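Local structure of peptidoglycan-recognition protein LB (Drosophila melanogaster, 7NT0) at residues V41-S46 and Y149-H154. The protein hydrolyses the bond between N-acetylmuramoyl residues and L-amino acids in bacterial peptidoglycan, as a zinc-dependent amidase of innate immunity that probably scavenges immunologically active fragments. The protein carries 1 engineered substitution. Residues are numbered along the deposited sequence; the frame is centred on the assembly and turned at random.
Sequences VIIHHS and YKLLGH. With ZN (zinc ion), chain C; MLD (glcnac(beta1-4)-murnac(1,6-anhydro)-L-ala-gamma-D-glu-meso-a2pm-D-ala), chain D.
Val41, Ile42 and Ile43 pair in register with Leu151, Leu152 and Gly153, joining strand 38-45 to the parallel strand 149-153 at one edge of the mixed sheet of this amidase fold. Four backbone hydrogen bonds define the ladder: Val41 N to Lys150 O, Leu152 N to Val41 O (2.8 Å), Ile43 N to Leu152 O, and His154 N to Ile43 O.

Apolar packing covers the face bearing Val41 and Leu151. Leu151 CD1 lies 3.7 Å from both Val41 CG1 and Ile43 CG1, while Val41 CG2, beside its own backbone N, meets Tyr149 CD1 at 3.8 Å. Helix 126-142 packs on this face through Ile136.

His44 ND1 and His154 ND1 each coordinate the zinc ion at 2.1 Å, with Cys162 SG and the ligand oxygen MLD OAM (1.9 Å from zinc) completing the zinc site of the amidase, where the peptidoglycan fragment is bound. With CG anti to its backbone N (chi1 -168°), His154 turns a ring face to the His44 edge, in an offset edge-to-face pair with planes at 64°. His44 NE2 is hydrogen-bonded to His102 ND1, which helps to set the rotation of the His44 ring, and His154 NE2 gives a weak, bent bond (125°) to MLD OAQ at 2.8 Å.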
loop_
_atom_site.group_PDB
_atom_site.type_symbol
_atom_site.label_atom_id
_atom_site.label_comp_id
_atom_site.label_asym_id
_atom_site.label_seq_id
_atom_site.Cartn_x
_atom_site.Cartn_y
_atom_site.Cartn_z
ATOM N N VAL A 41 9.838 -2.769 -2.099
ATOM C CA VAL A 41 8.508 -2.778 -1.445
ATOM C C VAL A 41 8.525 -1.639 -0.424
ATOM O O VAL A 41 9.419 -1.583 0.423
ATOM C CB VAL A 41 8.224 -4.136 -0.782
ATOM C CG1 VAL A 41 6.922 -4.074 0.014
ATOM C CG2 VAL A 41 8.213 -5.245 -1.812
ATOM N N ILE A 42 7.554 -0.744 -0.531
ATOM C CA ILE A 42 7.480 0.478 0.294
ATOM C C ILE A 42 6.194 0.397 1.110
ATOM O O ILE A 42 5.105 0.272 0.545
ATOM C CB ILE A 42 7.596 1.748 -0.553
ATOM C CG1 ILE A 42 8.946 1.723 -1.296
ATOM C CG2 ILE A 42 7.454 2.972 0.354
ATOM C CD1 ILE A 42 9.239 2.930 -2.054
ATOM N N ILE A 43 6.329 0.417 2.409
ATOM C CA ILE A 43 5.200 0.332 3.350
ATOM C C ILE A 43 4.761 1.738 3.750
ATOM O O ILE A 43 5.604 2.623 4.080
ATOM C CB ILE A 43 5.593 -0.507 4.566
ATOM C CG1 ILE A 43 6.096 -1.892 4.154
ATOM C CG2 ILE A 43 4.454 -0.591 5.569
ATOM C CD1 ILE A 43 5.088 -2.719 3.345
ATOM N N HIS A 44 3.448 1.909 3.776
ATOM C CA HIS A 44 2.771 3.147 4.164
ATOM C C HIS A 44 1.751 2.819 5.238
ATOM O O HIS A 44 1.257 1.676 5.270
ATOM C CB HIS A 44 2.052 3.737 2.938
ATOM C CG HIS A 44 2.924 4.068 1.782
ATOM N ND1 HIS A 44 3.465 5.322 1.572
ATOM C CD2 HIS A 44 3.351 3.301 0.746
ATOM C CE1 HIS A 44 4.165 5.313 0.436
ATOM N NE2 HIS A 44 4.118 4.076 -0.082
ATOM N N HIS A 45 1.296 3.861 5.955
ATOM C CA HIS A 45 0.004 3.849 6.660
ATOM C C HIS A 45 -0.882 4.915 6.038
ATOM O O HIS A 45 -0.372 5.787 5.359
ATOM C CB HIS A 45 0.139 3.983 8.170
ATOM C CG HIS A 45 0.448 5.373 8.648
ATOM N ND1 HIS A 45 0.228 5.739 9.966
ATOM C CD2 HIS A 45 1.055 6.423 8.068
ATOM C CE1 HIS A 45 0.630 6.997 10.130
ATOM N NE2 HIS A 45 1.132 7.437 9.001
ATOM N N SER A 46 -2.185 4.820 6.209
ATOM C CA SER A 46 -3.089 5.845 5.612
ATOM C C SER A 46 -3.085 7.111 6.462
ATOM O O SER A 46 -3.311 8.197 5.878
ATOM C CB SER A 46 -4.473 5.316 5.348
ATOM O OG SER A 46 -5.140 4.936 6.528
ATOM N N TYR A 149 14.443 -8.189 -3.455
ATOM C CA TYR A 149 13.786 -6.901 -3.130
ATOM C C TYR A 149 14.348 -6.306 -1.835
ATOM O O TYR A 149 14.816 -7.013 -0.877
ATOM C CB TYR A 149 12.262 -7.057 -3.083
ATOM C CG TYR A 149 11.759 -7.760 -1.851
ATOM C CD1 TYR A 149 11.322 -7.065 -0.742
ATOM C CD2 TYR A 149 11.679 -9.138 -1.806
ATOM C CE1 TYR A 149 10.841 -7.732 0.383
ATOM C CE2 TYR A 149 11.215 -9.809 -0.691
ATOM C CZ TYR A 149 10.796 -9.113 0.412
ATOM O OH TYR A 149 10.391 -9.824 1.504
ATOM N N LYS A 150 14.247 -4.976 -1.756
ATOM C CA LYS A 150 14.527 -4.224 -0.525
ATOM C C LYS A 150 13.198 -3.698 0.029
ATOM O O LYS A 150 12.440 -3.129 -0.740
ATOM C CB LYS A 150 15.488 -3.075 -0.826
ATOM C CG LYS A 150 16.863 -3.543 -1.298
ATOM C CD LYS A 150 17.563 -2.482 -2.100
ATOM C CE LYS A 150 19.067 -2.686 -2.179
ATOM N NZ LYS A 150 19.368 -4.064 -2.626
ATOM N N LEU A 151 12.949 -3.957 1.293
ATOM C CA LEU A 151 11.741 -3.497 2.016
ATOM C C LEU A 151 12.079 -2.190 2.708
ATOM O O LEU A 151 13.072 -2.157 3.496
ATOM C CB LEU A 151 11.326 -4.537 3.041
ATOM C CG LEU A 151 10.182 -4.146 3.961
ATOM C CD1 LEU A 151 8.893 -4.109 3.155
ATOM C CD2 LEU A 151 10.067 -5.124 5.106
ATOM N N LEU A 152 11.282 -1.156 2.441
ATOM C CA LEU A 152 11.492 0.179 3.042
ATOM C C LEU A 152 10.185 0.680 3.659
ATOM O O LEU A 152 9.122 0.292 3.145
ATOM C CB LEU A 152 11.925 1.146 1.953
ATOM C CG LEU A 152 13.216 0.785 1.218
ATOM C CD1 LEU A 152 13.417 1.699 0.030
ATOM C CD2 LEU A 152 14.396 0.841 2.158
ATOM N N GLY A 153 10.282 1.596 4.614
ATOM C CA GLY A 153 9.160 2.480 4.996
ATOM C C GLY A 153 9.231 3.735 4.160
ATOM O O GLY A 153 10.352 4.147 3.766
ATOM N N HIS A 154 8.091 4.341 3.867
ATOM C CA HIS A 154 8.031 5.615 3.105
ATOM C C HIS A 154 9.084 6.630 3.656
ATOM O O HIS A 154 9.747 7.293 2.837
ATOM C CB HIS A 154 6.610 6.152 3.132
ATOM C CG HIS A 154 6.369 7.264 2.165
ATOM N ND1 HIS A 154 5.164 7.890 2.108
ATOM C CD2 HIS A 154 7.172 7.864 1.248
ATOM C CE1 HIS A 154 5.205 8.858 1.205
ATOM N NE2 HIS A 154 6.440 8.835 0.610
HETATM ZN ZN ZN C . 3.400 6.972 2.836
HETATM C CAI MLD D . 0.334 8.184 3.080
HETATM C CAL MLD D . 1.107 8.352 1.836
HETATM O OAM MLD D . 2.319 8.282 1.883
HETATM N N MLD D . 0.385 8.662 0.756
HETATM C CA MLD D . 0.985 8.745 -0.554
HETATM C CB MLD D . -0.043 8.403 -1.624
HETATM C C MLD D . 1.610 10.107 -0.859
HETATM O O MLD D . 0.969 11.138 -0.704
HETATM N NAN MLD D . 2.853 10.081 -1.310
HETATM C CAO MLD D . 3.403 11.146 -2.112
HETATM C CAP MLD D . 4.728 11.694 -1.523
HETATM O OBA MLD D . 4.834 12.902 -1.468
HETATM O OAQ MLD D . 5.588 10.906 -1.060
HETATM C CBB MLD D . 3.460 10.621 -3.532
HETATM C CBC MLD D . 3.462 11.708 -4.541
HETATM C CBD MLD D . 3.701 11.071 -5.878
HETATM O OBE MLD D . 4.407 10.065 -6.029
HETATM N NBF MLD D . 3.096 11.702 -6.883
HETATM C CBG MLD D . 3.351 11.307 -8.243
HETATM C CBH MLD D . 4.803 11.637 -8.660
HETATM O OBI MLD D . 5.377 12.568 -8.115
HETATM N NBJ MLD D . 5.438 10.831 -9.532
HETATM C CBK MLD D . 6.820 11.055 -9.995
HETATM C CBL MLD D . 6.874 11.051 -11.518
HETATM C CBM MLD D . 7.870 10.013 -9.531
HETATM O OBO MLD D . 7.555 8.811 -9.549
HETATM O OBN MLD D . 8.998 10.422 -9.243
HETATM C CBP MLD D . 2.248 11.992 -9.045
HETATM C CBQ MLD D . 1.795 11.123 -10.173
HETATM C CBR MLD D . 0.575 11.600 -10.931
HETATM C CBS MLD D . 0.192 10.661 -12.066
HETATM C CBT MLD D . -0.289 9.303 -11.506
HETATM O OBV MLD D . -1.334 9.287 -10.821
HETATM O OBU MLD D . 0.365 8.311 -11.838
HETATM N NBW MLD D . 1.380 10.446 -12.940
#